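Local coordinates for protein luciferase (Lingulodinium polyedrum, PDB 1VPR) that catalyses, in this third of its three luciferase domains, the oxidation of dinoflagellate luciferin by molecular oxygen with emission of blue light, at residues P116-E121 and P142-A147; A124-F129 and K137-P142; G245-G250 and E266-R271. One frame throughout, in Å; residues are numbered along the deposited sequence.

Contact 1 (P116-E121 and P142-A147); sequences PQLTKE and PLPWPA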
ATOM      1  N   PRO A 116     -11.877 -11.643 -10.995  1.00 23.64           N
ATOM      2  CA  PRO A 116     -11.221 -11.757 -12.303  1.00 23.40           C
ATOM      3  C   PRO A 116      -9.781 -12.227 -12.124  1.00 23.65           C
ATOM      4  O   PRO A 116      -9.219 -12.138 -11.031  1.00 24.70           O
ATOM      5  CB  PRO A 116     -11.289 -10.339 -12.845  1.00 22.07           C
ATOM      6  CG  PRO A 116     -11.130  -9.515 -11.577  1.00 23.42           C
ATOM      7  CD  PRO A 116     -12.046 -10.232 -10.598  1.00 21.25           C
ATOM      8  N   GLN A 117      -9.183 -12.711 -13.206  1.00 23.18           N
ATOM      9  CA  GLN A 117      -7.813 -13.189 -13.176  1.00 26.97           C
ATOM     10  C   GLN A 117      -7.261 -13.017 -14.593  1.00 27.19           C
ATOM     11  O   GLN A 117      -7.985 -13.244 -15.565  1.00 29.55           O
ATOM     12  CB  GLN A 117      -7.825 -14.657 -12.765  1.00 31.55           C
ATOM     13  CG  GLN A 117      -6.640 -15.479 -13.196  1.00 37.72           C
ATOM     14  CD  GLN A 117      -5.464 -15.344 -12.269  1.00 40.53           C
ATOM     15  OE1 GLN A 117      -5.632 -15.269 -11.053  1.00 43.35           O
ATOM     16  NE2 GLN A 117      -4.255 -15.338 -12.835  1.00 43.14           N
ATOM     17  N   LEU A 118      -6.008 -12.597 -14.730  1.00 23.79           N
ATOM     18  CA  LEU A 118      -5.457 -12.437 -16.074  1.00 24.30           C
ATOM     19  C   LEU A 118      -4.934 -13.785 -16.558  1.00 24.84           C
ATOM     20  O   LEU A 118      -4.441 -14.599 -15.770  1.00 24.89           O
ATOM     21  CB  LEU A 118      -4.318 -11.408 -16.084  1.00 22.37           C
ATOM     22  CG  LEU A 118      -4.662  -9.990 -15.642  1.00 21.50           C
ATOM     23  CD1 LEU A 118      -3.447  -9.063 -15.836  1.00 22.06           C
ATOM     24  CD2 LEU A 118      -5.842  -9.495 -16.455  1.00 21.48           C
ATOM     25  N   THR A 119      -5.038 -14.022 -17.855  1.00 26.58           N
ATOM     26  CA  THR A 119      -4.565 -15.281 -18.410  1.00 25.46           C
ATOM     27  C   THR A 119      -3.038 -15.276 -18.452  1.00 25.33           C
ATOM     28  O   THR A 119      -2.387 -14.244 -18.243  1.00 21.71           O
ATOM     29  CB  THR A 119      -5.103 -15.498 -19.843  1.00 27.08           C
ATOM     30  OG1 THR A 119      -4.464 -14.578 -20.739  1.00 25.30           O
ATOM     31  CG2 THR A 119      -6.626 -15.253 -19.896  1.00 25.63           C
ATOM     32  N   LYS A 120      -2.476 -16.445 -18.728  1.00 25.31           N
ATOM     33  CA  LYS A 120      -1.029 -16.641 -18.821  1.00 26.01           C
ATOM     34  C   LYS A 120      -0.425 -15.763 -19.919  1.00 23.97           C
ATOM     35  O   LYS A 120       0.684 -15.223 -19.792  1.00 21.58           O
ATOM     36  CB  LYS A 120      -0.770 -18.117 -19.141  1.00 29.59           C
ATOM     37  CG  LYS A 120       0.680 -18.496 -19.408  1.00 33.16           C
ATOM     38  CD  LYS A 120       0.760 -19.980 -19.804  1.00 35.85           C
ATOM     39  CE  LYS A 120       2.159 -20.381 -20.185  1.00 35.34           C
ATOM     40  NZ  LYS A 120       2.199 -21.785 -20.682  1.00 38.06           N
ATOM     41  N   GLU A 121      -1.163 -15.624 -21.009  1.00 22.97           N
ATOM     42  CA  GLU A 121      -0.700 -14.837 -22.136  1.00 22.51           C
ATOM     43  C   GLU A 121      -0.721 -13.346 -21.791  1.00 22.63           C
ATOM     44  O   GLU A 121       0.198 -12.605 -22.145  1.00 20.75           O
ATOM     45  CB  GLU A 121      -1.593 -15.094 -23.359  1.00 24.04           C
ATOM     46  CG  GLU A 121      -1.337 -16.425 -24.057  1.00 30.10           C
ATOM     47  CD  GLU A 121      -1.431 -17.613 -23.117  1.00 33.28           C
ATOM     48  OE1 GLU A 121      -2.414 -17.659 -22.344  1.00 31.50           O
ATOM     49  OE2 GLU A 121      -0.528 -18.493 -23.165  1.00 34.11           O
ATOM     50  N   PRO A 142      -7.690  -3.487 -21.601  1.00 22.92           N
ATOM     51  CA  PRO A 142      -8.310  -2.973 -20.374  1.00 21.63           C
ATOM     52  C   PRO A 142      -8.299  -3.980 -19.249  1.00 20.96           C
ATOM     53  O   PRO A 142      -8.692  -5.132 -19.447  1.00 21.03           O
ATOM     54  CB  PRO A 142      -9.743  -2.673 -20.800  1.00 22.66           C
ATOM     55  CG  PRO A 142      -9.658  -2.570 -22.328  1.00 23.74           C
ATOM     56  CD  PRO A 142      -8.706  -3.658 -22.651  1.00 24.09           C
ATOM     57  N   LEU A 143      -7.862  -3.571 -18.063  1.00 19.13           N
ATOM     58  CA  LEU A 143      -7.892  -4.510 -16.954  1.00 18.72           C
ATOM     59  C   LEU A 143      -9.362  -4.694 -16.592  1.00 18.32           C
ATOM     60  O   LEU A 143     -10.167  -3.770 -16.735  1.00 18.52           O
ATOM     61  CB  LEU A 143      -7.101  -3.962 -15.746  1.00 20.04           C
ATOM     62  CG  LEU A 143      -5.557  -3.936 -15.843  1.00 20.25           C
ATOM     63  CD1 LEU A 143      -4.957  -3.138 -14.677  1.00 16.64           C
ATOM     64  CD2 LEU A 143      -5.004  -5.372 -15.841  1.00 20.70           C
ATOM     65  N   PRO A 144      -9.748  -5.909 -16.165  1.00 17.46           N
ATOM     66  CA  PRO A 144     -11.136  -6.145 -15.785  1.00 20.45           C
ATOM     67  C   PRO A 144     -11.418  -5.466 -14.441  1.00 19.30           C
ATOM     68  O   PRO A 144     -10.573  -5.506 -13.554  1.00 17.28           O
ATOM     69  CB  PRO A 144     -11.209  -7.679 -15.645  1.00 20.60           C
ATOM     70  CG  PRO A 144     -10.181  -8.169 -16.609  1.00 18.96           C
ATOM     71  CD  PRO A 144      -9.034  -7.184 -16.345  1.00 18.45           C
ATOM     72  N   TRP A 145     -12.574  -4.818 -14.302  1.00 18.03           N
ATOM     73  CA  TRP A 145     -12.951  -4.244 -13.010  1.00 17.20           C
ATOM     74  C   TRP A 145     -13.509  -5.462 -12.260  1.00 18.42           C
ATOM     75  O   TRP A 145     -14.138  -6.330 -12.877  1.00 19.04           O
ATOM     76  CB  TRP A 145     -14.059  -3.202 -13.163  1.00 17.21           C
ATOM     77  CG  TRP A 145     -13.592  -1.879 -13.738  1.00 17.99           C
ATOM     78  CD1 TRP A 145     -13.579  -1.514 -15.055  1.00 19.02           C
ATOM     79  CD2 TRP A 145     -13.081  -0.757 -13.003  1.00 15.25           C
ATOM     80  NE1 TRP A 145     -13.097  -0.232 -15.186  1.00 18.24           N
ATOM     81  CE2 TRP A 145     -12.780   0.253 -13.942  1.00 16.36           C
ATOM     82  CE3 TRP A 145     -12.847  -0.512 -11.642  1.00 16.91           C
ATOM     83  CZ2 TRP A 145     -12.252   1.501 -13.566  1.00 16.56           C
ATOM     84  CZ3 TRP A 145     -12.323   0.732 -11.259  1.00 14.66           C
ATOM     85  CH2 TRP A 145     -12.032   1.722 -12.215  1.00 15.09           C
ATOM     86  N   PRO A 146     -13.264  -5.574 -10.939  1.00 18.83           N
ATOM     87  CA  PRO A 146     -13.798  -6.743 -10.228  1.00 16.94           C
ATOM     88  C   PRO A 146     -15.280  -6.658  -9.909  1.00 18.59           C
ATOM     89  O   PRO A 146     -15.730  -5.710  -9.265  1.00 17.07           O
ATOM     90  CB  PRO A 146     -12.937  -6.803  -8.966  1.00 15.65           C
ATOM     91  CG  PRO A 146     -12.641  -5.344  -8.694  1.00 14.22           C
ATOM     92  CD  PRO A 146     -12.319  -4.816 -10.087  1.00 18.28           C
ATOM     93  N   ALA A 147     -16.043  -7.650 -10.364  1.00 20.36           N
ATOM     94  CA  ALA A 147     -17.484  -7.714 -10.103  1.00 20.30           C
ATOM     95  C   ALA A 147     -17.784  -7.392  -8.641  1.00 20.01           C
ATOM     96  O   ALA A 147     -17.084  -7.878  -7.749  1.00 19.48           O
ATOM     97  CB  ALA A 147     -18.013  -9.139 -10.424  1.00 19.41           C
TER
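The ring of Pro116 is set against two prolines of the 142-147 segment: its CB meets Pro144 CB at 3.9 Å, while its CD lies 3.9 Å from Pro146 CB. The two rings of Pro116 and Pro146 are obliquely inclined, with CG of Pro116 also close to the CA and CB of Pro146. Two residues on, Leu118 divides its methyls between partners. CD1 reaches Leu143 CD2 at 4.0 Å, and CD2 touches Pro144 CD at 3.9 Å. Each leucine carries its CG beside its own backbone N (chi1 -60° for Leu118, -73° for Leu143), which turns the branch ends toward one another although neither CB points across. Contact between the segments is thus wholly apolar. It joins two extended, proline-rich loops of the catalytic domain, a member of the calycin superfamily, and both loops lie against its antiparallel beta sheet at strand 259-266. There Trp265 touches Pro116, Leu118 and Leu143, and its NE1 hydrogen-bonds to Pro144 O; Phe263 lies against Pro146. Beyond the apolar shell, the carboxamide of Gln117 turns toward the following residue, NE2 donating to Leu118 O at 3.0 Å on a lone pair in the carbonyl plane. Thr119 then caps the N-terminus of helix 120-126, and its own N bonds to Gln122 OE1.

Contact 2 (A124-F129 and K137-P142); sequences AMCKGF and KLPCGP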
ATOM      1  N   ALA A 124       2.189 -12.478 -19.708  1.00 21.05           N
ATOM      2  CA  ALA A 124       3.381 -12.525 -20.539  1.00 21.21           C
ATOM      3  C   ALA A 124       3.541 -11.259 -21.379  1.00 19.53           C
ATOM      4  O   ALA A 124       4.636 -10.728 -21.517  1.00 21.47           O
ATOM      5  CB  ALA A 124       3.333 -13.758 -21.453  1.00 21.68           C
HETATM    6  N   MSE A 125       2.444 -10.773 -21.943  1.00 20.84           N
HETATM    7  CA  MSE A 125       2.489  -9.559 -22.761  1.00 21.31           C
HETATM    8  C   MSE A 125       2.988  -8.338 -21.998  1.00 21.77           C
HETATM    9  O   MSE A 125       3.656  -7.468 -22.563  1.00 19.57           O
HETATM   10  CB  MSE A 125       1.102  -9.240 -23.293  1.00 23.19           C
HETATM   11  CG  MSE A 125       0.499 -10.322 -24.122  1.00 28.79           C
HETATM   12 SE   MSE A 125      -1.349  -9.903 -24.427  1.00 39.43          SE
HETATM   13  CE  MSE A 125      -2.044 -11.677 -24.580  1.00 33.09           C
ATOM     14  N   CYS A 126       2.642  -8.264 -20.714  1.00 19.20           N
ATOM     15  CA  CYS A 126       3.031  -7.126 -19.893  1.00 19.65           C
ATOM     16  C   CYS A 126       4.433  -7.208 -19.323  1.00 20.16           C
ATOM     17  O   CYS A 126       4.949  -6.211 -18.821  1.00 20.50           O
ATOM     18  CB  CYS A 126       2.025  -6.942 -18.746  1.00 15.28           C
ATOM     19  SG  CYS A 126       0.332  -6.615 -19.306  1.00 19.51           S
ATOM     20  N   LYS A 127       5.053  -8.384 -19.383  1.00 20.49           N
ATOM     21  CA  LYS A 127       6.404  -8.526 -18.838  1.00 22.56           C
ATOM     22  C   LYS A 127       7.331  -7.519 -19.506  1.00 21.72           C
ATOM     23  O   LYS A 127       7.409  -7.461 -20.728  1.00 21.44           O
ATOM     24  CB  LYS A 127       6.938  -9.953 -19.063  1.00 26.00           C
ATOM     25  CG  LYS A 127       7.080 -10.779 -17.799  1.00 32.81           C
ATOM     26  CD  LYS A 127       5.719 -11.097 -17.180  1.00 36.35           C
ATOM     27  CE  LYS A 127       5.823 -11.343 -15.674  1.00 35.53           C
ATOM     28  NZ  LYS A 127       6.848 -12.368 -15.321  1.00 39.48           N
ATOM     29  N   GLY A 128       8.015  -6.714 -18.699  1.00 23.34           N
ATOM     30  CA  GLY A 128       8.930  -5.712 -19.236  1.00 21.96           C
ATOM     31  C   GLY A 128       8.312  -4.393 -19.706  1.00 23.18           C
ATOM     32  O   GLY A 128       9.027  -3.515 -20.210  1.00 20.34           O
ATOM     33  N   PHE A 129       7.000  -4.242 -19.541  1.00 20.04           N
ATOM     34  CA  PHE A 129       6.303  -3.028 -19.950  1.00 19.53           C
ATOM     35  C   PHE A 129       6.828  -1.823 -19.158  1.00 18.27           C
ATOM     36  O   PHE A 129       7.286  -1.982 -18.028  1.00 17.29           O
ATOM     37  CB  PHE A 129       4.807  -3.218 -19.697  1.00 19.16           C
ATOM     38  CG  PHE A 129       3.963  -2.007 -19.995  1.00 19.07           C
ATOM     39  CD1 PHE A 129       3.298  -1.334 -18.963  1.00 19.14           C
ATOM     40  CD2 PHE A 129       3.772  -1.574 -21.310  1.00 19.70           C
ATOM     41  CE1 PHE A 129       2.449  -0.250 -19.247  1.00 17.45           C
ATOM     42  CE2 PHE A 129       2.927  -0.497 -21.601  1.00 18.38           C
ATOM     43  CZ  PHE A 129       2.266   0.164 -20.560  1.00 18.83           C
ATOM     44  N   LYS A 137      -0.815   2.240 -23.520  1.00 19.82           N
ATOM     45  CA  LYS A 137      -1.942   1.433 -23.100  1.00 19.83           C
ATOM     46  C   LYS A 137      -1.330   0.143 -22.557  1.00 21.19           C
ATOM     47  O   LYS A 137      -0.294  -0.314 -23.063  1.00 20.25           O
ATOM     48  CB  LYS A 137      -2.821   1.092 -24.292  1.00 22.52           C
ATOM     49  CG  LYS A 137      -3.429   2.279 -24.980  1.00 24.56           C
ATOM     50  CD  LYS A 137      -4.316   1.802 -26.094  1.00 28.08           C
ATOM     51  CE  LYS A 137      -4.934   2.972 -26.833  1.00 30.79           C
ATOM     52  NZ  LYS A 137      -5.656   2.480 -28.048  1.00 31.02           N
ATOM     53  N   LEU A 138      -1.952  -0.449 -21.540  1.00 19.30           N
ATOM     54  CA  LEU A 138      -1.433  -1.687 -20.982  1.00 19.60           C
ATOM     55  C   LEU A 138      -1.507  -2.692 -22.130  1.00 20.95           C
ATOM     56  O   LEU A 138      -2.517  -2.768 -22.845  1.00 21.66           O
ATOM     57  CB  LEU A 138      -2.293  -2.131 -19.793  1.00 19.68           C
ATOM     58  CG  LEU A 138      -1.707  -3.188 -18.858  1.00 18.98           C
ATOM     59  CD1 LEU A 138      -0.439  -2.665 -18.187  1.00 20.24           C
ATOM     60  CD2 LEU A 138      -2.748  -3.546 -17.800  1.00 17.52           C
ATOM     61  N   PRO A 139      -0.442  -3.473 -22.331  1.00 22.09           N
ATOM     62  CA  PRO A 139      -0.412  -4.458 -23.420  1.00 23.21           C
ATOM     63  C   PRO A 139      -1.538  -5.489 -23.461  1.00 25.23           C
ATOM     64  O   PRO A 139      -1.932  -5.922 -24.538  1.00 27.05           O
ATOM     65  CB  PRO A 139       0.952  -5.115 -23.248  1.00 21.29           C
ATOM     66  CG  PRO A 139       1.788  -3.988 -22.702  1.00 23.66           C
ATOM     67  CD  PRO A 139       0.855  -3.430 -21.634  1.00 21.12           C
ATOM     68  N   CYS A 140      -2.066  -5.885 -22.307  1.00 25.80           N
ATOM     69  CA  CYS A 140      -3.109  -6.905 -22.310  1.00 25.24           C
ATOM     70  C   CYS A 140      -4.514  -6.357 -22.481  1.00 25.84           C
ATOM     71  O   CYS A 140      -5.493  -7.088 -22.314  1.00 28.46           O
ATOM     72  CB  CYS A 140      -3.021  -7.758 -21.040  1.00 25.44           C
ATOM     73  SG  CYS A 140      -3.076  -6.864 -19.475  1.00 27.46           S
ATOM     74  N   GLY A 141      -4.622  -5.082 -22.848  1.00 24.93           N
ATOM     75  CA  GLY A 141      -5.940  -4.485 -23.020  1.00 23.45           C
ATOM     76  C   GLY A 141      -6.450  -4.004 -21.676  1.00 23.68           C
ATOM     77  O   GLY A 141      -5.737  -4.139 -20.678  1.00 23.19           O
ATOM     78  N   PRO A 142      -7.690  -3.487 -21.601  1.00 22.92           N
ATOM     79  CA  PRO A 142      -8.310  -2.973 -20.374  1.00 21.63           C
ATOM     80  C   PRO A 142      -8.299  -3.980 -19.249  1.00 20.96           C
ATOM     81  O   PRO A 142      -8.692  -5.132 -19.447  1.00 21.03           O
ATOM     82  CB  PRO A 142      -9.743  -2.673 -20.800  1.00 22.66           C
ATOM     83  CG  PRO A 142      -9.658  -2.570 -22.328  1.00 23.74           C
ATOM     84  CD  PRO A 142      -8.706  -3.658 -22.651  1.00 24.09           C
TER
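Cys126 and Pro139 mark the closest backbone approach, 5.6 Å between CA atoms, where two turns face each other. Helix 120-126 runs out into a type II turn from Cys126 to Phe129, closed by Phe129 N to Cys126 O and carrying Gly128 at positive phi; opposite it, Leu138 to Gly141 form a type I turn closed by Gly141 N to Leu138 O. The side chains meet one another through apolar contacts. Pro139 lies over one face of the Phe129 ring as a CH-pi contact, its CD 3.6 Å from the ring centroid and 19° off the normal, and its CG comes within 3.4 Å of Phe129 CD2. With CG anti to the backbone nitrogen (chi1 176°), the phenyl group extends across toward the second turn, where Leu138 CD1 approaches Phe129 CE1 obliquely at 3.9 Å. A polar atom, Lys137 O, also sits oblique to the ring, 3.5 Å from Phe129 CE2. Replacing Phe129 with alanine would probably open a gap over Pro139 and leave Leu138 CD1 without its aromatic neighbour. Deeper in, Cys126 SG and Cys140 SG meet at 3.4 Å without forming a disulfide, and Cys126 SG also packs on Leu138 CG at 4.0 Å. At the outer margin, the extended selenomethionine Met125 lays SE 4.3 Å from Cys140 CB. Tyr131 meets the Phe129 ring edge-to-face and also touches Cys126, while helix 321-324 supplies Thr323, which contacts Phe129 and shares a backbone bond with Leu138, joining the two turns to that helix.

Contact 3 (G245-G250 and E266-R271); sequences GGNLLG and EMESGR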
ATOM      1  N   GLY A 245       9.935  -5.415  -6.693  1.00 16.54           N
ATOM      2  CA  GLY A 245      10.078  -5.457  -8.133  1.00 17.30           C
ATOM      3  C   GLY A 245       8.712  -5.652  -8.767  1.00 16.86           C
ATOM      4  O   GLY A 245       8.555  -5.519  -9.978  1.00 15.17           O
ATOM      5  N   GLY A 246       7.716  -5.948  -7.940  1.00 15.64           N
ATOM      6  CA  GLY A 246       6.370  -6.161  -8.451  1.00 16.47           C
ATOM      7  C   GLY A 246       5.754  -4.860  -8.923  1.00 14.66           C
ATOM      8  O   GLY A 246       6.256  -3.769  -8.593  1.00 12.67           O
ATOM      9  N   ASN A 247       4.685  -4.953  -9.713  1.00 16.17           N
ATOM     10  CA  ASN A 247       4.006  -3.752 -10.211  1.00 15.89           C
ATOM     11  C   ASN A 247       2.507  -3.915 -10.002  1.00 16.64           C
ATOM     12  O   ASN A 247       1.927  -4.936 -10.398  1.00 13.43           O
ATOM     13  CB  ASN A 247       4.274  -3.536 -11.707  1.00 17.39           C
ATOM     14  CG  ASN A 247       5.740  -3.238 -12.016  1.00 19.15           C
ATOM     15  OD1 ASN A 247       6.252  -2.153 -11.729  1.00 16.47           O
ATOM     16  ND2 ASN A 247       6.421  -4.215 -12.602  1.00 16.84           N
ATOM     17  N   LEU A 248       1.875  -2.929  -9.366  1.00 15.92           N
ATOM     18  CA  LEU A 248       0.432  -3.001  -9.143  1.00 14.44           C
ATOM     19  C   LEU A 248      -0.270  -1.834  -9.791  1.00 14.47           C
ATOM     20  O   LEU A 248       0.250  -0.716  -9.818  1.00 14.44           O
ATOM     21  CB  LEU A 248       0.080  -2.941  -7.640  1.00 12.61           C
ATOM     22  CG  LEU A 248       0.802  -3.805  -6.613  1.00 16.06           C
ATOM     23  CD1 LEU A 248       0.302  -3.498  -5.214  1.00 15.64           C
ATOM     24  CD2 LEU A 248       0.574  -5.276  -6.949  1.00 10.23           C
ATOM     25  N   LEU A 249      -1.459  -2.107 -10.323  1.00 14.25           N
ATOM     26  CA  LEU A 249      -2.323  -1.071 -10.877  1.00 15.67           C
ATOM     27  C   LEU A 249      -3.604  -1.281 -10.070  1.00 15.68           C
ATOM     28  O   LEU A 249      -4.245  -2.329 -10.167  1.00 14.36           O
ATOM     29  CB  LEU A 249      -2.554  -1.268 -12.380  1.00 14.70           C
ATOM     30  CG  LEU A 249      -1.400  -0.762 -13.242  1.00 15.77           C
ATOM     31  CD1 LEU A 249      -1.628  -1.174 -14.674  1.00 17.71           C
ATOM     32  CD2 LEU A 249      -1.283   0.741 -13.144  1.00 13.67           C
ATOM     33  N   GLY A 250      -3.974  -0.304  -9.249  1.00 15.46           N
ATOM     34  CA  GLY A 250      -5.151  -0.495  -8.423  1.00 13.84           C
ATOM     35  C   GLY A 250      -6.016   0.730  -8.311  1.00 12.97           C
ATOM     36  O   GLY A 250      -5.682   1.775  -8.858  1.00 10.90           O
ATOM     37  N   GLU A 266      -1.935  -7.367  -9.449  1.00 15.06           N
ATOM     38  CA  GLU A 266      -0.501  -7.646  -9.317  1.00 15.76           C
ATOM     39  C   GLU A 266      -0.143  -8.190 -10.700  1.00 17.55           C
ATOM     40  O   GLU A 266      -0.415  -9.359 -11.021  1.00 18.80           O
ATOM     41  CB  GLU A 266      -0.286  -8.698  -8.227  1.00 14.82           C
ATOM     42  CG  GLU A 266       1.164  -9.088  -7.964  1.00 16.46           C
ATOM     43  CD  GLU A 266       1.262 -10.144  -6.874  1.00 17.18           C
ATOM     44  OE1 GLU A 266       0.829 -11.291  -7.142  1.00 16.04           O
ATOM     45  OE2 GLU A 266       1.748  -9.821  -5.754  1.00 14.78           O
HETATM   46  N   MSE A 267       0.467  -7.329 -11.515  1.00 17.95           N
HETATM   47  CA  MSE A 267       0.766  -7.652 -12.891  1.00 16.95           C
HETATM   48  C   MSE A 267       1.637  -8.868 -13.171  1.00 19.40           C
HETATM   49  O   MSE A 267       1.411  -9.569 -14.152  1.00 19.58           O
HETATM   50  CB  MSE A 267       1.343  -6.422 -13.587  1.00 18.59           C
HETATM   51  CG  MSE A 267       0.437  -5.176 -13.550  1.00 12.18           C
HETATM   52 SE   MSE A 267      -1.346  -5.553 -14.198  1.00 21.89          SE
HETATM   53  CE  MSE A 267      -0.848  -6.415 -15.869  1.00 16.25           C
ATOM     54  N   GLU A 268       2.613  -9.154 -12.326  1.00 18.96           N
ATOM     55  CA  GLU A 268       3.463 -10.308 -12.601  1.00 20.64           C
ATOM     56  C   GLU A 268       2.831 -11.681 -12.364  1.00 20.41           C
ATOM     57  O   GLU A 268       3.370 -12.692 -12.837  1.00 21.55           O
ATOM     58  CB  GLU A 268       4.757 -10.189 -11.805  1.00 20.04           C
ATOM     59  CG  GLU A 268       5.603  -9.025 -12.248  1.00 18.63           C
ATOM     60  CD  GLU A 268       4.985  -7.674 -11.923  1.00 21.18           C
ATOM     61  OE1 GLU A 268       4.559  -7.467 -10.769  1.00 24.59           O
ATOM     62  OE2 GLU A 268       4.948  -6.810 -12.825  1.00 21.87           O
ATOM     63  N   SER A 269       1.704 -11.724 -11.650  1.00 18.37           N
ATOM     64  CA  SER A 269       1.009 -12.982 -11.352  1.00 18.46           C
ATOM     65  C   SER A 269      -0.384 -13.042 -11.986  1.00 17.13           C
ATOM     66  O   SER A 269      -0.993 -14.114 -12.098  1.00 19.52           O
ATOM     67  CB  SER A 269       0.870 -13.143  -9.844  1.00 17.67           C
ATOM     68  OG  SER A 269      -0.073 -12.209  -9.330  1.00 17.89           O
ATOM     69  N   GLY A 270      -0.883 -11.888 -12.410  1.00 17.09           N
ATOM     70  CA  GLY A 270      -2.203 -11.827 -13.019  1.00 19.29           C
ATOM     71  C   GLY A 270      -3.313 -11.924 -11.991  1.00 21.85           C
ATOM     72  O   GLY A 270      -4.492 -12.099 -12.348  1.00 23.74           O
ATOM     73  N   ARG A 271      -2.959 -11.803 -10.711  1.00 20.64           N
ATOM     74  CA  ARG A 271      -3.961 -11.900  -9.638  1.00 20.74           C
ATOM     75  C   ARG A 271      -4.567 -10.546  -9.247  1.00 18.96           C
ATOM     76  O   ARG A 271      -3.869  -9.531  -9.232  1.00 17.32           O
ATOM     77  CB  ARG A 271      -3.335 -12.546  -8.399  1.00 21.73           C
ATOM     78  CG  ARG A 271      -2.979 -14.012  -8.566  1.00 21.76           C
ATOM     79  CD  ARG A 271      -2.438 -14.569  -7.253  1.00 22.36           C
ATOM     80  NE  ARG A 271      -1.195 -13.911  -6.863  1.00 20.38           N
ATOM     81  CZ  ARG A 271      -0.618 -14.073  -5.672  1.00 22.20           C
ATOM     82  NH1 ARG A 271       0.519 -13.444  -5.376  1.00 21.11           N
ATOM     83  NH2 ARG A 271      -1.190 -14.863  -4.771  1.00 22.34           N
TER
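Asn247 and Glu268 are brought together by matched first torsions, each CG lying beside its own backbone N (chi1 -65° for Asn247), and by a bend in the glutamate at chi2 (68°) that curls its carboxylate back over the start of strand 247-253. OE1 takes the backbone N-H of Asn247 at 2.7 Å on its syn side, somewhat out of the carboxylate plane. ND2 of the same asparagine donates to Glu268 OE2 at 3.0 Å; the oxygen is approached from above the carboxylate plane, but lies nearly in the plane of the amide. The other end of that amide, OD1, bonds to Tyr239 OH. Alongside, Met267 N gives a 3.0 Å bond to Asn247 O, almost collinear with the carbonyl (176°). Leu248 and Glu266 then form an antiparallel non-hydrogen-bonded pair, with Leu248 CD2 3.8 Å from Glu266 CB. Strand 259-266 turns here into strand 271-282 through a G1 beta bulge, Gly270 and Arg271 both facing Glu266. Within the turn Glu266 OE1 receives Ser269 OG on its anti lone pair and Arg271 NH1, at 2.8 Å, on its syn one, while OE2 bonds to His199 NE2. With a donor on each oxygen, Glu268 is likely to remain ionised, and, together with Tyr239 OH on OD1, its two-point grip would fix the rotation of the Asn247 amide and hold the start of the strand.

How the contacts relate
Contact 1 is largely buried, contact 2 is only partly so, with selenomethionine and lysine at its outer edge, and contact 3 combines a buried strand pair with a polar, partly exposed end. Contacts 1 and 2 share Pro142 and helix 120-126, contact 2 nesting within the loop that contact 1 closes, and both rest on apolar side-chain packing between their segments, with a backbone carbonyl beside the phenyl ring in contact 2. Contact 3 instead belongs to the beta sheet and is dominated by hydrogen bonds and carboxylates. Met267 connects the three: its CE packs on Leu118 CD1 of contact 1 and on Cys126 SG of contact 2. Leu118 N and Gly270 O, 2.9 Å apart, probably add a backbone hydrogen bond between loop and bulge.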